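Local coordinates for alcohol oxidase (PDB 6F74), which binds FAD and, as a VAO-type flavoprotein oxidase, probably oxidises an as yet unspecified substrate while handing electrons to molecular oxygen, at residues A333-H338 with E453-V458; L316-R321 with K328-A333. All blocks are in the same frame, centred on the assembly; numbering follows the deposited sequence.

Both contacts use helix 328-346, and they meet at Ala-333, the last residue of interaction 2 and the first of interaction 1. Their centres lie 10 Å apart. Interaction 2 sets the start of this helix against strand 311-320; one turn further on, interaction 1 sets it beside helix 448-458. Leu-331 of interaction 2 packs on the 453-458 segment of interaction 1: its CD1 is 3.7 Å from Glu-456 OE1, and its carbonyl O is 3.9 Å from Ile-455 CG2. Leu-337 reaches back to the strand, with its CD1 4.0 Å from Leu-316 CD2. Neither contact takes part in the FAD pocket; both are buried packing beside the large antiparallel sheet.

Interaction 1: A333-H338 with E453-V458; sequences AIAVLH and EAIEVV
Ile-455 and His-338 make a CH-pi contact: the terminal methyl of Ile-455, CD1, stands over the middle of the His-338 ring, 3.9 Å from its centroid and only 10° off the ring normal. CE1 is the closest ring atom, 3.8 Å from Ile-455 CD1.

The apolar contacts also converge on Ile-455. Its CD1 meets Ile-334 CG2 at 4.1 Å, the two side chains crossing at about a right angle. One carbon further back, CG1 of Ile-455 rests on Ala-335, 4.1 Å from that residue's CB and about as close to its CA. The small alanine lets the isoleucine lie right against the helix backbone, and the CA atoms of the two segments come nearest here, 6.3 Å between Ala-335 CA and Ile-455 CA. Tyr-448, Val-451 and Arg-452 also touch Ala-335, while Met-500 and Trp-355 from the neighbouring sheet pack on Ile-455.

The ring is held by a bond within its own helix, 328-346. His-338 ND1 donates to the carbonyl O of Ile-334 over 2.8 Å, coming from above the carbonyl plane, while the backbone N of His-338 reaches the same oxygen from the opposite face. With CG placed beside its own backbone N (chi1 -82°), the imidazole folds back along the helix and offers a face to Ile-455.

The axes of the short helix segments pass 9.5 Å apart with N-to-C directions at 122°, closer to antiparallel than to parallel, a helix-helix packing on one side of the seven-stranded antiparallel sheet, as in the cap domain of VAO-type oxidases.

Interaction 2: L316-R321 with K328-A333; sequences LAIAPR and KDLLDA
Ile-318 and Leu-330 meet through methyl branches, with their side chains slanting across one another. CG2 of Ile-318 touches CD1 of Leu-330 at 3.9 Å, and that same leucine methyl comes within 4.0 Å of the carbonyl O of Ile-318, so it sits over the strand backbone as well as the side chain. CB of Leu-330 points toward the strand; with CG opposite the backbone N (chi1 176°), chi2 of 61° turns CD1 to Ile-318 and CD2 to Pro-320.

The second of these methyls, CD2, lies 4.3 Å from CD of the Pro-320 pyrrolidine ring. The leucine thus forks over two alternate residues of the strand, Ile-318 and Pro-320, while the CB of Ala-319 between them points away from the helix. A turn further along, Ala-333 also faces the strand, but its CB is a looser neighbour, 4.9 Å from Ile-318 CG2; Leu-403 and Leu-396 pack on it too.

Away from the strand, a polar group forms between Lys-328 and Asp-332. Lys-328 stretches along the helix to place NZ 2.8 Å from Asp-332 OD2, a salt bridge whose hydrogen bond is weak. The remaining oxygen, OD1, pairs with NE of Arg-452, whose NH2 bonds to the carbonyl O of Lys-328; one guanidinium thereby joins two acceptors that lie close together and ties this helix to helix 448-458.

Strand 311-320 leads into helix 328-346 and on to strand 349-356, with strand 370-378 intervening in the sheet: a split beta-alpha-beta unit. With helix 382-396 and strand 403-412 it gives the 4-1-3-2 strand order of a ferredoxin-like fold.

Interaction 1: A333-H338 with E453-V458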
loop_
_atom_site.group_PDB
_atom_site.type_symbol
_atom_site.label_atom_id
_atom_site.label_comp_id
_atom_site.label_asym_id
_atom_site.label_seq_id
_atom_site.Cartn_x
_atom_site.Cartn_y
_atom_site.Cartn_z
ATOM N N ALA A 333 -25.757 -8.832 -10.678
ATOM C CA ALA A 333 -26.032 -7.944 -9.556
ATOM C C ALA A 333 -24.789 -7.163 -9.147
ATOM O O ALA A 333 -24.899 -6.019 -8.768
ATOM C CB ALA A 333 -26.570 -8.741 -8.379
ATOM N N ILE A 334 -23.613 -7.784 -9.245
ATOM C CA ILE A 334 -22.338 -7.119 -8.944
ATOM C C ILE A 334 -22.051 -6.027 -9.981
ATOM O O ILE A 334 -21.597 -4.920 -9.633
ATOM C CB ILE A 334 -21.185 -8.145 -8.833
ATOM C CG1 ILE A 334 -21.405 -8.953 -7.549
ATOM C CG2 ILE A 334 -19.827 -7.448 -8.792
ATOM C CD1 ILE A 334 -20.459 -10.105 -7.321
ATOM N N ALA A 335 -22.348 -6.325 -11.237
ATOM C CA ALA A 335 -22.273 -5.323 -12.281
ATOM C C ALA A 335 -23.198 -4.135 -11.969
ATOM O O ALA A 335 -22.751 -3.006 -12.015
ATOM C CB ALA A 335 -22.603 -5.927 -13.632
ATOM N N VAL A 336 -24.460 -4.411 -11.627
ATOM C CA VAL A 336 -25.424 -3.363 -11.262
ATOM C C VAL A 336 -24.913 -2.541 -10.085
ATOM O O VAL A 336 -24.996 -1.330 -10.096
ATOM C CB VAL A 336 -26.826 -3.952 -10.902
ATOM C CG1 VAL A 336 -27.722 -2.914 -10.223
ATOM C CG2 VAL A 336 -27.524 -4.478 -12.147
ATOM N N LEU A 337 -24.402 -3.226 -9.068
ATOM C CA LEU A 337 -23.890 -2.597 -7.868
ATOM C C LEU A 337 -22.756 -1.635 -8.206
ATOM O O LEU A 337 -22.698 -0.523 -7.668
ATOM C CB LEU A 337 -23.401 -3.659 -6.864
ATOM C CG LEU A 337 -22.682 -3.179 -5.596
ATOM C CD1 LEU A 337 -22.955 -4.112 -4.422
ATOM C CD2 LEU A 337 -21.162 -3.046 -5.770
ATOM N N HIS A 338 -21.839 -2.081 -9.062
ATOM C CA HIS A 338 -20.764 -1.212 -9.524
ATOM C C HIS A 338 -21.324 0.075 -10.153
ATOM O O HIS A 338 -20.809 1.157 -9.896
ATOM C CB HIS A 338 -19.803 -1.927 -10.491
ATOM C CG HIS A 338 -18.758 -2.756 -9.803
ATOM N ND1 HIS A 338 -19.055 -3.878 -9.065
ATOM C CD2 HIS A 338 -17.412 -2.639 -9.777
ATOM C CE1 HIS A 338 -17.942 -4.397 -8.586
ATOM N NE2 HIS A 338 -16.928 -3.661 -9.000
ATOM N N GLU A 453 -19.382 -7.140 -18.886
ATOM C CA GLU A 453 -18.254 -7.767 -19.566
ATOM C C GLU A 453 -16.923 -7.648 -18.766
ATOM O O GLU A 453 -16.122 -8.593 -18.693
ATOM C CB GLU A 453 -18.082 -7.129 -20.957
ATOM C CG GLU A 453 -17.114 -7.925 -21.834
ATOM C CD GLU A 453 -16.351 -7.149 -22.875
ATOM O OE1 GLU A 453 -15.922 -5.968 -22.630
ATOM O OE2 GLU A 453 -16.222 -7.812 -23.937
ATOM N N ALA A 454 -16.685 -6.488 -18.165
ATOM C CA ALA A 454 -15.525 -6.307 -17.292
ATOM C C ALA A 454 -15.582 -7.236 -16.069
ATOM O O ALA A 454 -14.606 -7.922 -15.752
ATOM C CB ALA A 454 -15.425 -4.861 -16.838
ATOM N N ILE A 455 -16.729 -7.242 -15.409
ATOM C CA ILE A 455 -17.000 -8.150 -14.287
ATOM C C ILE A 455 -16.793 -9.616 -14.689
ATOM O O ILE A 455 -16.165 -10.354 -13.938
ATOM C CB ILE A 455 -18.418 -7.931 -13.715
ATOM C CG1 ILE A 455 -18.559 -6.532 -13.069
ATOM C CG2 ILE A 455 -18.810 -9.002 -12.722
ATOM C CD1 ILE A 455 -17.567 -6.191 -11.969
ATOM N N GLU A 456 -17.286 -10.025 -15.858
ATOM C CA GLU A 456 -17.115 -11.403 -16.307
ATOM C C GLU A 456 -15.646 -11.794 -16.352
ATOM O O GLU A 456 -15.275 -12.814 -15.810
ATOM C CB GLU A 456 -17.757 -11.629 -17.691
ATOM C CG GLU A 456 -17.795 -13.075 -18.173
ATOM C CD GLU A 456 -18.538 -13.996 -17.225
ATOM O OE1 GLU A 456 -19.579 -13.600 -16.619
ATOM O OE2 GLU A 456 -18.033 -15.119 -17.018
ATOM N N VAL A 457 -14.823 -10.965 -16.982
ATOM C CA VAL A 457 -13.368 -11.211 -17.055
ATOM C C VAL A 457 -12.638 -11.183 -15.698
ATOM O O VAL A 457 -11.892 -12.104 -15.401
ATOM C CB VAL A 457 -12.657 -10.245 -18.031
ATOM C CG1 VAL A 457 -11.136 -10.482 -18.028
ATOM C CG2 VAL A 457 -13.193 -10.420 -19.441
ATOM N N VAL A 458 -12.822 -10.124 -14.901
ATOM C CA VAL A 458 -12.136 -10.043 -13.583
ATOM C C VAL A 458 -12.640 -11.088 -12.549
ATOM O O VAL A 458 -11.904 -11.435 -11.620
ATOM C CB VAL A 458 -12.090 -8.616 -12.955
ATOM C CG1 VAL A 458 -11.434 -7.641 -13.893
ATOM C CG2 VAL A 458 -13.467 -8.131 -12.542
#

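Interaction 2: L316-R321 with K328-A333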
loop_
_atom_site.group_PDB
_atom_site.type_symbol
_atom_site.label_atom_id
_atom_site.label_comp_id
_atom_site.label_asym_id
_atom_site.label_seq_id
_atom_site.Cartn_x
_atom_site.Cartn_y
_atom_site.Cartn_z
ATOM N N LEU A 316 -23.545 -5.309 3.818
ATOM C CA LEU A 316 -24.348 -5.912 2.748
ATOM C C LEU A 316 -23.739 -7.233 2.368
ATOM O O LEU A 316 -22.542 -7.317 2.243
ATOM C CB LEU A 316 -24.380 -5.017 1.495
ATOM C CG LEU A 316 -25.149 -5.542 0.253
ATOM C CD1 LEU A 316 -26.655 -5.555 0.493
ATOM C CD2 LEU A 316 -24.830 -4.685 -0.958
ATOM N N ALA A 317 -24.561 -8.239 2.137
ATOM C CA ALA A 317 -24.087 -9.517 1.665
ATOM C C ALA A 317 -25.067 -10.091 0.658
ATOM O O ALA A 317 -26.286 -10.019 0.846
ATOM C CB ALA A 317 -23.890 -10.480 2.820
ATOM N N ILE A 318 -24.509 -10.649 -0.400
ATOM C CA ILE A 318 -25.263 -11.135 -1.551
ATOM C C ILE A 318 -24.724 -12.510 -1.902
ATOM O O ILE A 318 -23.516 -12.655 -2.102
ATOM C CB ILE A 318 -25.056 -10.247 -2.805
ATOM C CG1 ILE A 318 -25.294 -8.774 -2.487
ATOM C CG2 ILE A 318 -25.924 -10.743 -3.944
ATOM C CD1 ILE A 318 -24.951 -7.818 -3.595
ATOM N N ALA A 319 -25.616 -13.480 -2.031
ATOM C CA ALA A 319 -25.239 -14.811 -2.450
ATOM C C ALA A 319 -26.253 -15.381 -3.412
ATOM O O ALA A 319 -27.427 -15.021 -3.318
ATOM C CB ALA A 319 -25.160 -15.734 -1.240
ATOM N N PRO A 320 -25.816 -16.307 -4.302
ATOM C CA PRO A 320 -26.718 -16.999 -5.195
ATOM C C PRO A 320 -27.695 -17.867 -4.461
ATOM O O PRO A 320 -27.330 -18.489 -3.482
ATOM C CB PRO A 320 -25.798 -17.898 -6.038
ATOM C CG PRO A 320 -24.528 -17.984 -5.339
ATOM C CD PRO A 320 -24.419 -16.695 -4.544
ATOM N N ARG A 321 -28.937 -17.874 -4.903
ATOM C CA ARG A 321 -29.858 -18.938 -4.515
ATOM C C ARG A 321 -29.456 -20.204 -5.209
ATOM O O ARG A 321 -29.635 -21.266 -4.670
ATOM C CB ARG A 321 -31.310 -18.604 -4.886
ATOM C CG ARG A 321 -31.869 -17.457 -4.081
ATOM C CD ARG A 321 -33.385 -17.406 -4.173
ATOM N NE ARG A 321 -33.790 -16.130 -3.594
ATOM C CZ ARG A 321 -34.097 -15.907 -2.313
ATOM N NH1 ARG A 321 -34.098 -16.898 -1.411
ATOM N NH2 ARG A 321 -34.429 -14.677 -1.924
ATOM N N LYS A 328 -24.104 -16.541 -13.156
ATOM C CA LYS A 328 -24.595 -15.456 -13.998
ATOM C C LYS A 328 -25.356 -14.384 -13.172
ATOM O O LYS A 328 -25.035 -13.212 -13.294
ATOM C CB LYS A 328 -25.438 -16.005 -15.128
ATOM C CG LYS A 328 -25.786 -14.954 -16.163
ATOM C CD LYS A 328 -26.759 -15.480 -17.206
ATOM C CE LYS A 328 -27.336 -14.324 -18.024
ATOM N NZ LYS A 328 -27.982 -13.262 -17.175
ATOM N N ASP A 329 -26.309 -14.812 -12.327
ATOM C CA ASP A 329 -27.138 -13.851 -11.582
ATOM C C ASP A 329 -26.366 -13.025 -10.547
ATOM O O ASP A 329 -26.587 -11.833 -10.415
ATOM C CB ASP A 329 -28.292 -14.556 -10.850
ATOM C CG ASP A 329 -29.253 -15.261 -11.784
ATOM O OD1 ASP A 329 -29.607 -14.759 -12.863
ATOM O OD2 ASP A 329 -29.650 -16.359 -11.405
ATOM N N LEU A 330 -25.464 -13.683 -9.822
ATOM C CA LEU A 330 -24.569 -13.002 -8.884
ATOM C C LEU A 330 -23.764 -11.914 -9.551
ATOM O O LEU A 330 -23.628 -10.801 -9.033
ATOM C CB LEU A 330 -23.599 -13.990 -8.205
ATOM C CG LEU A 330 -22.564 -13.310 -7.280
ATOM C CD1 LEU A 330 -23.279 -12.568 -6.143
ATOM C CD2 LEU A 330 -21.560 -14.294 -6.746
ATOM N N LEU A 331 -23.195 -12.247 -10.684
ATOM C CA LEU A 331 -22.339 -11.301 -11.406
ATOM C C LEU A 331 -23.160 -10.212 -12.067
ATOM O O LEU A 331 -22.684 -9.094 -12.163
ATOM C CB LEU A 331 -21.435 -12.024 -12.417
ATOM C CG LEU A 331 -20.368 -13.008 -11.903
ATOM C CD1 LEU A 331 -19.332 -13.357 -12.960
ATOM C CD2 LEU A 331 -19.622 -12.525 -10.668
ATOM N N ASP A 332 -24.393 -10.505 -12.493
ATOM C CA ASP A 332 -25.301 -9.459 -12.995
ATOM C C ASP A 332 -25.479 -8.385 -11.904
ATOM O O ASP A 332 -25.364 -7.192 -12.172
ATOM C CB ASP A 332 -26.691 -10.025 -13.381
ATOM C CG ASP A 332 -26.660 -10.908 -14.662
ATOM O OD1 ASP A 332 -25.601 -11.091 -15.283
ATOM O OD2 ASP A 332 -27.722 -11.416 -15.051
ATOM N N ALA A 333 -25.757 -8.832 -10.678
ATOM C CA ALA A 333 -26.032 -7.944 -9.556
ATOM C C ALA A 333 -24.789 -7.163 -9.147
ATOM O O ALA A 333 -24.899 -6.019 -8.768
ATOM C CB ALA A 333 -26.570 -8.741 -8.379
#